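Long-range contacts in aminotransferase (Psychrobacter arcticus 273-4, PDB 3IF2), which binds pyridoxal 5'-phosphate and probably works as an amino-acid aminotransferase, perhaps of the valine-pyruvate type: residues 348-358 / 367-375; 35-43 / 416-426. All coordinates share one frame; numbering follows the deposited sequence.

Contact 1 (348-358 / 367-375); sequences LKQALGDYPLM and FLWLWFKDL
Leu357 and Met358 pair with Phe372 and Trp371 in an antiparallel beta hairpin, strands 357-360 and 367-372, and the end of helix 324-351 packs on one face of it. Met358 and Trp371 form a hydrogen-bonded pair: Met358 N to Trp371 O and Trp371 N to Met358 O are both 2.8 Å and nearly straight. Beyond the strand end, Lys373 N still reaches Pro356 O at 3.1 Å. The side chain of Met358, a selenomethionine, runs alongside Trp371. Its CB comes obliquely to the indole, 3.8 Å from Trp371 CE3. CG touches that same ring atom and also meets Lys373 CE, 3.8 Å away. With the chain bent at chi2 (-73°) and chi3 (-74°), SE remains 4.1 Å from Lys373 CE, and the terminal methyl CE lies slightly farther from it. Phe187 of strand 183-190 also touches this side chain. Lys373 CG lies over one face of the Trp371 indole, toward its rim, and Glu413 takes the NE1 hydrogen. On the other face of the hairpin, the two segments meet through apolar side chains. Leu348 and Leu370 meet tip to tip, CD2 to CD2 at 3.7 Å. Leu357 has its CG anti to the backbone N (chi1 177°), which brings CD1 against both Leu370 CB and Phe372 CE1. Crossing the phenyl at about a right angle, Leu352 places CD1 in the ring plane at its edge, 3.8 Å from Phe372 CE1.

Contact 2 (35-43 / 416-426); sequences NMLGGGNPA and RMSIAADEQTL
Leu37 and Ser418 join the N-terminal segment 35-43 to the turn that leads from strand 414-418 into helix 423-441, a turn opened by an ST turn at Ser418 and ended by an N-cap at Asp422. The tight part centres on Leu37. Its carbonyl oxygen accepts from Ser418 N at 2.8 Å (158° at the hydrogen) and from water 2, whose oxygen is 2.7 Å from Leu37 O. The leucine side chain lies beside Met417, CD1 against CG, while CD2 is 3.8 Å from Ala421 CB and also meets Thr425 CG2 and Leu426 CD2. Thr425 is held in turn at the helix start, where its N bonds Asp422 OD1 from above the carboxylate plane.

Toward the glycine-rich loop, packing gives way to water. Arg416 NH2 makes only a weak, bent bond to Gly38 O (2.9 Å, 128°), and NE donates to water 2. Arg416 NH1 bonds the side-chain oxygen of Asn217, a residue that binds pyridoxal phosphate, an arrangement consistent with the arginine that binds the substrate carboxylate in related aminotransferases. With OG anti to its own backbone N (chi1 180°), Ser418 accepts from Ala420 N at 3.2 Å, and the same OG is 2.7 Å from water 3, which donates to Asn41 O. Alanine in place of Ser418 would probably leave the Ala420 N-H without its acceptor and water 3 without its serine partner, freeing the turn to shift. Asn41 itself bonds Tyr79 of the second subunit. At the other end, water 1 accepts from Met36 N at 2.8 Å and has a weak, longer contact with Thr425 OG1. Where the loop ends, the methyl of Ala43 rests on the turn, its CB 3.5 Å from Ala420 O.

From the N terminus, the chain passes through 35-43 long before it returns, 373 residues later, to 416-426, so contact 2 closes a loop that takes in most of the protein. Contact 1 is nested inside it and closes only a short one, from the end of helix 324-351 through the hairpin to 367-375. Their centres lie about 17 Å apart, and strands 367-372 and 414-418 are neighbours in one sheet, where Leu368 N probably bonds Met417 O at 2.8 Å. Phe367 also packs against Arg416 and Gly39. Contact 1 thus ties helix to hairpin, and contact 2 joins the N-terminal segment, whose glycine loop runs near the cofactor, to strand 414-418 and the start of helix 423-441.

Contact 1 (348-358 / 367-375)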
loop_
_atom_site.group_PDB
_atom_site.type_symbol
_atom_site.label_atom_id
_atom_site.label_comp_id
_atom_site.label_asym_id
_atom_site.label_seq_id
_atom_site.Cartn_x
_atom_site.Cartn_y
_atom_site.Cartn_z
ATOM N N LEU A 348 -2.712 11.272 -36.991
ATOM C CA LEU A 348 -1.661 10.301 -37.376
ATOM C C LEU A 348 -1.720 10.004 -38.875
ATOM O O LEU A 348 -0.678 9.945 -39.523
ATOM C CB LEU A 348 -1.708 8.997 -36.543
ATOM C CG LEU A 348 -1.261 9.089 -35.080
ATOM C CD1 LEU A 348 -1.615 7.834 -34.343
ATOM C CD2 LEU A 348 0.223 9.337 -34.963
ATOM N N LYS A 349 -2.930 9.854 -39.415
ATOM C CA LYS A 349 -3.123 9.656 -40.862
ATOM C C LYS A 349 -2.756 10.877 -41.717
ATOM O O LYS A 349 -2.438 10.698 -42.871
ATOM C CB LYS A 349 -4.525 9.115 -41.200
ATOM C CG LYS A 349 -4.693 7.649 -40.749
ATOM C CD LYS A 349 -5.890 6.942 -41.379
ATOM C CE LYS A 349 -5.826 5.409 -41.159
ATOM N NZ LYS A 349 -4.643 4.701 -41.791
ATOM N N GLN A 350 -2.789 12.095 -41.175
ATOM C CA GLN A 350 -2.315 13.289 -41.921
ATOM C C GLN A 350 -0.792 13.338 -41.937
ATOM O O GLN A 350 -0.213 13.734 -42.935
ATOM C CB GLN A 350 -2.838 14.595 -41.334
ATOM C CG GLN A 350 -4.303 14.795 -41.571
ATOM C CD GLN A 350 -4.934 15.904 -40.716
ATOM O OE1 GLN A 350 -4.324 16.442 -39.775
ATOM N NE2 GLN A 350 -6.185 16.225 -41.031
ATOM N N ALA A 351 -0.164 12.979 -40.815
ATOM C CA ALA A 351 1.304 12.968 -40.677
ATOM C C ALA A 351 1.954 11.819 -41.493
ATOM O O ALA A 351 2.755 12.053 -42.392
ATOM C CB ALA A 351 1.687 12.868 -39.194
ATOM N N LEU A 352 1.558 10.593 -41.173
ATOM C CA LEU A 352 2.044 9.359 -41.803
ATOM C C LEU A 352 0.853 8.913 -42.662
ATOM O O LEU A 352 0.167 9.792 -43.169
ATOM C CB LEU A 352 2.448 8.390 -40.695
ATOM C CG LEU A 352 3.427 9.052 -39.690
ATOM C CD1 LEU A 352 3.565 8.261 -38.389
ATOM C CD2 LEU A 352 4.793 9.328 -40.363
ATOM N N GLY A 353 0.572 7.626 -42.877
ATOM C CA GLY A 353 -0.643 7.277 -43.688
ATOM C C GLY A 353 -0.247 6.917 -45.101
ATOM O O GLY A 353 -0.750 5.930 -45.641
ATOM N N ASP A 354 0.613 7.742 -45.714
ATOM C CA ASP A 354 1.305 7.354 -46.952
ATOM C C ASP A 354 2.466 6.400 -46.601
ATOM O O ASP A 354 2.972 5.712 -47.488
ATOM C CB ASP A 354 1.924 8.553 -47.701
ATOM C CG ASP A 354 0.903 9.430 -48.400
ATOM O OD1 ASP A 354 -0.087 8.908 -48.971
ATOM O OD2 ASP A 354 1.141 10.654 -48.409
ATOM N N TYR A 355 2.885 6.392 -45.330
ATOM C CA TYR A 355 4.008 5.614 -44.830
ATOM C C TYR A 355 3.568 4.285 -44.179
ATOM O O TYR A 355 2.361 4.047 -43.995
ATOM C CB TYR A 355 4.810 6.497 -43.867
ATOM C CG TYR A 355 5.505 7.627 -44.578
ATOM C CD1 TYR A 355 4.813 8.796 -44.947
ATOM C CD2 TYR A 355 6.858 7.531 -44.907
ATOM C CE1 TYR A 355 5.475 9.849 -45.645
ATOM C CE2 TYR A 355 7.525 8.569 -45.575
ATOM C CZ TYR A 355 6.839 9.724 -45.938
ATOM O OH TYR A 355 7.525 10.719 -46.585
ATOM N N PRO A 356 4.537 3.410 -43.807
ATOM C CA PRO A 356 4.197 2.098 -43.210
ATOM C C PRO A 356 3.658 2.065 -41.765
ATOM O O PRO A 356 3.949 1.113 -41.023
ATOM C CB PRO A 356 5.531 1.336 -43.299
ATOM C CG PRO A 356 6.269 2.013 -44.389
ATOM C CD PRO A 356 5.971 3.441 -44.163
ATOM N N LEU A 357 2.862 3.066 -41.375
ATOM C CA LEU A 357 2.260 3.109 -40.050
ATOM C C LEU A 357 1.072 2.191 -40.069
ATOM O O LEU A 357 0.262 2.257 -40.989
ATOM C CB LEU A 357 1.747 4.516 -39.673
ATOM C CG LEU A 357 1.009 4.719 -38.323
ATOM C CD1 LEU A 357 1.905 4.388 -37.137
ATOM C CD2 LEU A 357 0.446 6.142 -38.185
HETATM N N MSE A 358 1.028 1.306 -39.078
HETATM C CA MSE A 358 -0.142 0.499 -38.756
HETATM C C MSE A 358 -0.518 0.991 -37.343
HETATM O O MSE A 358 0.363 1.349 -36.549
HETATM C CB MSE A 358 0.181 -0.992 -38.745
HETATM C CG MSE A 358 0.696 -1.550 -40.057
HETATM SE SE MSE A 358 -0.694 -1.688 -41.407
HETATM C CE MSE A 358 -1.672 -3.231 -40.734
ATOM N N PHE A 367 -4.927 4.603 -24.771
ATOM C CA PHE A 367 -3.696 4.653 -25.567
ATOM C C PHE A 367 -3.916 4.246 -27.005
ATOM O O PHE A 367 -4.836 3.480 -27.288
ATOM C CB PHE A 367 -2.662 3.646 -25.034
ATOM C CG PHE A 367 -2.456 3.696 -23.557
ATOM C CD1 PHE A 367 -1.674 4.699 -22.978
ATOM C CD2 PHE A 367 -3.038 2.734 -22.730
ATOM C CE1 PHE A 367 -1.484 4.753 -21.586
ATOM C CE2 PHE A 367 -2.848 2.778 -21.330
ATOM C CZ PHE A 367 -2.067 3.786 -20.764
ATOM N N LEU A 368 -3.071 4.772 -27.894
ATOM C CA LEU A 368 -2.948 4.260 -29.276
ATOM C C LEU A 368 -1.564 3.530 -29.360
ATOM O O LEU A 368 -0.536 4.016 -28.834
ATOM C CB LEU A 368 -3.114 5.348 -30.354
ATOM C CG LEU A 368 -4.557 5.831 -30.621
ATOM C CD1 LEU A 368 -4.552 7.003 -31.559
ATOM C CD2 LEU A 368 -5.448 4.743 -31.173
ATOM N N TRP A 369 -1.570 2.363 -29.992
ATOM C CA TRP A 369 -0.384 1.518 -30.170
ATOM C C TRP A 369 -0.034 1.572 -31.652
ATOM O O TRP A 369 -0.784 1.044 -32.475
ATOM C CB TRP A 369 -0.723 0.110 -29.704
ATOM C CG TRP A 369 0.358 -0.927 -29.751
ATOM C CD1 TRP A 369 0.424 -2.003 -30.590
ATOM C CD2 TRP A 369 1.492 -1.022 -28.896
ATOM N NE1 TRP A 369 1.525 -2.747 -30.316
ATOM C CE2 TRP A 369 2.211 -2.166 -29.287
ATOM C CE3 TRP A 369 1.986 -0.239 -27.841
ATOM C CZ2 TRP A 369 3.388 -2.564 -28.653
ATOM C CZ3 TRP A 369 3.173 -0.633 -27.212
ATOM C CH2 TRP A 369 3.854 -1.787 -27.623
ATOM N N LEU A 370 1.087 2.238 -31.958
ATOM C CA LEU A 370 1.548 2.504 -33.323
ATOM C C LEU A 370 2.654 1.532 -33.703
ATOM O O LEU A 370 3.591 1.365 -32.924
ATOM C CB LEU A 370 2.083 3.947 -33.441
ATOM C CG LEU A 370 1.094 5.131 -33.506
ATOM C CD1 LEU A 370 -0.043 5.013 -32.534
ATOM C CD2 LEU A 370 1.825 6.453 -33.297
ATOM N N TRP A 371 2.525 0.907 -34.886
ATOM C CA TRP A 371 3.511 -0.047 -35.449
ATOM C C TRP A 371 4.113 0.501 -36.758
ATOM O O TRP A 371 3.423 0.607 -37.762
ATOM C CB TRP A 371 2.848 -1.415 -35.656
ATOM C CG TRP A 371 3.678 -2.486 -36.351
ATOM C CD1 TRP A 371 5.048 -2.616 -36.349
ATOM C CD2 TRP A 371 3.177 -3.633 -37.041
ATOM N NE1 TRP A 371 5.430 -3.735 -37.060
ATOM C CE2 TRP A 371 4.304 -4.387 -37.486
ATOM C CE3 TRP A 371 1.888 -4.100 -37.345
ATOM C CZ2 TRP A 371 4.174 -5.579 -38.222
ATOM C CZ3 TRP A 371 1.756 -5.296 -38.092
ATOM C CH2 TRP A 371 2.900 -6.014 -38.523
ATOM N N PHE A 372 5.399 0.845 -36.709
ATOM C CA PHE A 372 6.163 1.341 -37.851
ATOM C C PHE A 372 6.835 0.139 -38.514
ATOM O O PHE A 372 7.897 -0.285 -38.064
ATOM C CB PHE A 372 7.219 2.363 -37.387
ATOM C CG PHE A 372 6.656 3.496 -36.581
ATOM C CD1 PHE A 372 5.869 4.473 -37.187
ATOM C CD2 PHE A 372 6.930 3.613 -35.221
ATOM C CE1 PHE A 372 5.345 5.532 -36.439
ATOM C CE2 PHE A 372 6.416 4.667 -34.472
ATOM C CZ PHE A 372 5.622 5.626 -35.081
ATOM N N LYS A 373 6.211 -0.428 -39.555
ATOM C CA LYS A 373 6.802 -1.583 -40.275
ATOM C C LYS A 373 8.173 -1.213 -40.885
ATOM O O LYS A 373 8.278 -0.191 -41.552
ATOM C CB LYS A 373 5.890 -2.127 -41.402
ATOM C CG LYS A 373 4.611 -2.944 -41.025
ATOM C CD LYS A 373 3.895 -3.358 -42.357
ATOM C CE LYS A 373 2.544 -4.106 -42.217
ATOM N NZ LYS A 373 2.596 -5.572 -41.938
ATOM N N ASP A 374 9.203 -2.026 -40.617
ATOM C CA ASP A 374 10.582 -1.851 -41.155
ATOM C C ASP A 374 11.241 -0.502 -40.839
ATOM O O ASP A 374 11.883 0.099 -41.700
ATOM C CB ASP A 374 10.613 -2.087 -42.681
ATOM C CG ASP A 374 9.950 -3.385 -43.096
ATOM O OD1 ASP A 374 9.946 -4.360 -42.309
ATOM O OD2 ASP A 374 9.432 -3.425 -44.229
ATOM N N LEU A 375 11.092 -0.047 -39.596
ATOM C CA LEU A 375 11.663 1.235 -39.172
ATOM C C LEU A 375 13.192 1.066 -39.150
ATOM O O LEU A 375 13.677 0.072 -38.590
ATOM C CB LEU A 375 11.111 1.660 -37.802
ATOM C CG LEU A 375 11.465 3.048 -37.234
ATOM C CD1 LEU A 375 11.086 4.173 -38.176
ATOM C CD2 LEU A 375 10.809 3.263 -35.853
#

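Contact 2 (35-43 / 416-426)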
loop_
_atom_site.group_PDB
_atom_site.type_symbol
_atom_site.label_atom_id
_atom_site.label_comp_id
_atom_site.label_asym_id
_atom_site.label_seq_id
_atom_site.Cartn_x
_atom_site.Cartn_y
_atom_site.Cartn_z
ATOM N N ASN A 35 5.848 17.736 -24.631
ATOM C CA ASN A 35 4.633 17.152 -25.194
ATOM C C ASN A 35 4.578 15.788 -24.516
ATOM O O ASN A 35 5.211 14.845 -24.971
ATOM C CB ASN A 35 4.702 17.014 -26.725
ATOM C CG ASN A 35 4.896 18.343 -27.443
ATOM O OD1 ASN A 35 4.492 19.398 -26.957
ATOM N ND2 ASN A 35 5.499 18.288 -28.623
HETATM N N MSE A 36 3.852 15.696 -23.406
HETATM C CA MSE A 36 3.801 14.477 -22.582
HETATM C C MSE A 36 2.728 13.484 -23.064
HETATM O O MSE A 36 1.564 13.581 -22.682
HETATM C CB MSE A 36 3.619 14.867 -21.093
HETATM C CG MSE A 36 3.458 13.704 -20.070
HETATM SE SE MSE A 36 4.807 12.292 -20.257
HETATM C CE MSE A 36 4.281 11.250 -18.690
ATOM N N LEU A 37 3.136 12.545 -23.923
ATOM C CA LEU A 37 2.274 11.457 -24.445
ATOM C C LEU A 37 2.663 10.075 -23.907
ATOM O O LEU A 37 2.136 9.074 -24.375
ATOM C CB LEU A 37 2.318 11.440 -25.990
ATOM C CG LEU A 37 1.872 12.712 -26.702
ATOM C CD1 LEU A 37 2.047 12.554 -28.216
ATOM C CD2 LEU A 37 0.416 13.048 -26.324
ATOM N N GLY A 38 3.566 10.030 -22.922
ATOM C CA GLY A 38 4.066 8.779 -22.304
ATOM C C GLY A 38 3.458 8.292 -20.990
ATOM O O GLY A 38 3.735 7.154 -20.559
ATOM N N GLY A 39 2.655 9.130 -20.338
ATOM C CA GLY A 39 2.060 8.762 -19.039
ATOM C C GLY A 39 0.859 7.836 -19.128
ATOM O O GLY A 39 0.367 7.548 -20.231
ATOM N N GLY A 40 0.415 7.379 -17.953
ATOM C CA GLY A 40 -0.757 6.531 -17.765
ATOM C C GLY A 40 -1.831 7.176 -16.891
ATOM O O GLY A 40 -2.781 6.496 -16.480
ATOM N N ASN A 41 -1.720 8.479 -16.617
ATOM C CA ASN A 41 -2.700 9.192 -15.788
ATOM C C ASN A 41 -3.951 9.418 -16.630
ATOM O O ASN A 41 -3.808 9.831 -17.784
ATOM C CB ASN A 41 -2.155 10.554 -15.286
ATOM C CG ASN A 41 -2.894 11.072 -14.009
ATOM O OD1 ASN A 41 -2.664 10.577 -12.901
ATOM N ND2 ASN A 41 -3.753 12.087 -14.169
ATOM N N PRO A 42 -5.170 9.157 -16.086
ATOM C CA PRO A 42 -6.418 9.469 -16.851
ATOM C C PRO A 42 -6.625 10.967 -17.069
ATOM O O PRO A 42 -6.063 11.774 -16.339
ATOM C CB PRO A 42 -7.514 8.970 -15.922
ATOM C CG PRO A 42 -6.921 9.198 -14.543
ATOM C CD PRO A 42 -5.510 8.709 -14.716
ATOM N N ALA A 43 -7.454 11.310 -18.048
ATOM C CA ALA A 43 -7.767 12.716 -18.426
ATOM C C ALA A 43 -8.517 13.492 -17.344
ATOM O O ALA A 43 -9.079 12.882 -16.451
ATOM C CB ALA A 43 -8.613 12.723 -19.698
ATOM N N ARG A 416 3.800 3.213 -27.608
ATOM C CA ARG A 416 2.526 3.498 -26.921
ATOM C C ARG A 416 2.424 5.032 -26.800
ATOM O O ARG A 416 3.408 5.702 -26.422
ATOM C CB ARG A 416 2.448 2.863 -25.533
ATOM C CG ARG A 416 1.057 2.879 -24.943
ATOM C CD ARG A 416 1.083 2.549 -23.460
ATOM N NE ARG A 416 1.673 3.603 -22.652
ATOM C CZ ARG A 416 1.898 3.524 -21.338
ATOM N NH1 ARG A 416 1.573 2.438 -20.631
ATOM N NH2 ARG A 416 2.440 4.564 -20.718
HETATM N N MSE A 417 1.241 5.559 -27.129
HETATM C CA MSE A 417 0.937 6.999 -27.101
HETATM C C MSE A 417 -0.330 7.226 -26.292
HETATM O O MSE A 417 -1.329 6.572 -26.551
HETATM C CB MSE A 417 0.698 7.480 -28.528
HETATM C CG MSE A 417 0.503 8.978 -28.659
HETATM SE SE MSE A 417 0.179 9.501 -30.482
HETATM C CE MSE A 417 -1.528 8.645 -30.648
ATOM N N SER A 418 -0.299 8.142 -25.331
ATOM C CA SER A 418 -1.491 8.420 -24.521
ATOM C C SER A 418 -2.462 9.366 -25.246
ATOM O O SER A 418 -2.071 10.460 -25.660
ATOM C CB SER A 418 -1.137 9.018 -23.159
ATOM O OG SER A 418 -2.354 9.272 -22.419
ATOM N N ILE A 419 -3.709 8.925 -25.417
ATOM C CA ILE A 419 -4.772 9.792 -25.961
ATOM C C ILE A 419 -5.587 10.486 -24.840
ATOM O O ILE A 419 -6.589 11.100 -25.142
ATOM C CB ILE A 419 -5.629 9.120 -27.103
ATOM C CG1 ILE A 419 -6.336 7.814 -26.677
ATOM C CG2 ILE A 419 -4.725 8.900 -28.338
ATOM C CD1 ILE A 419 -7.399 7.983 -25.609
ATOM N N ALA A 420 -5.157 10.370 -23.570
ATOM C CA ALA A 420 -5.742 11.119 -22.447
ATOM C C ALA A 420 -5.250 12.573 -22.426
ATOM O O ALA A 420 -5.876 13.406 -21.790
ATOM C CB ALA A 420 -5.399 10.463 -21.118
ATOM N N ALA A 421 -4.135 12.877 -23.099
ATOM C CA ALA A 421 -3.550 14.235 -23.123
ATOM C C ALA A 421 -4.476 15.245 -23.792
ATOM O O ALA A 421 -5.323 14.866 -24.594
ATOM C CB ALA A 421 -2.176 14.228 -23.833
ATOM N N ASP A 422 -4.316 16.526 -23.465
ATOM C CA ASP A 422 -5.163 17.547 -24.079
ATOM C C ASP A 422 -4.861 17.638 -25.583
ATOM O O ASP A 422 -3.812 17.183 -26.081
ATOM C CB ASP A 422 -5.151 18.913 -23.356
ATOM C CG ASP A 422 -3.826 19.646 -23.463
ATOM O OD1 ASP A 422 -3.436 20.108 -24.577
ATOM O OD2 ASP A 422 -3.195 19.825 -22.398
ATOM N N GLU A 423 -5.820 18.215 -26.283
ATOM C CA GLU A 423 -5.805 18.290 -27.725
ATOM C C GLU A 423 -4.532 18.923 -28.276
ATOM O O GLU A 423 -3.905 18.349 -29.157
ATOM C CB GLU A 423 -7.068 19.016 -28.182
ATOM C CG GLU A 423 -7.299 19.066 -29.688
ATOM C CD GLU A 423 -8.729 19.436 -30.061
ATOM O OE1 GLU A 423 -9.685 19.184 -29.264
ATOM O OE2 GLU A 423 -8.891 19.959 -31.182
ATOM N N GLN A 424 -4.099 20.047 -27.701
ATOM C CA GLN A 424 -2.894 20.727 -28.198
ATOM C C GLN A 424 -1.615 19.878 -28.040
ATOM O O GLN A 424 -0.728 19.961 -28.896
ATOM C CB GLN A 424 -2.730 22.138 -27.595
ATOM C CG GLN A 424 -1.699 23.052 -28.324
ATOM C CD GLN A 424 -1.994 23.262 -29.841
ATOM O OE1 GLN A 424 -3.155 23.329 -30.263
ATOM N NE2 GLN A 424 -0.935 23.357 -30.647
ATOM N N THR A 425 -1.533 19.067 -26.977
ATOM C CA THR A 425 -0.396 18.170 -26.773
ATOM C C THR A 425 -0.376 17.102 -27.890
ATOM O O THR A 425 0.673 16.835 -28.446
ATOM C CB THR A 425 -0.374 17.532 -25.347
ATOM O OG1 THR A 425 -0.366 18.561 -24.353
ATOM C CG2 THR A 425 0.862 16.658 -25.151
ATOM N N LEU A 426 -1.539 16.531 -28.220
ATOM C CA LEU A 426 -1.657 15.531 -29.297
ATOM C C LEU A 426 -1.309 16.091 -30.687
ATOM O O LEU A 426 -0.676 15.381 -31.477
ATOM C CB LEU A 426 -3.051 14.873 -29.326
ATOM C CG LEU A 426 -3.422 13.821 -28.261
ATOM C CD1 LEU A 426 -4.954 13.673 -28.180
ATOM C CD2 LEU A 426 -2.740 12.458 -28.510
HETATM O O HOH W 1 2.218 17.724 -22.309
HETATM O O HOH W 2 1.692 6.680 -23.160
HETATM O O HOH W 3 -1.787 9.810 -19.859
#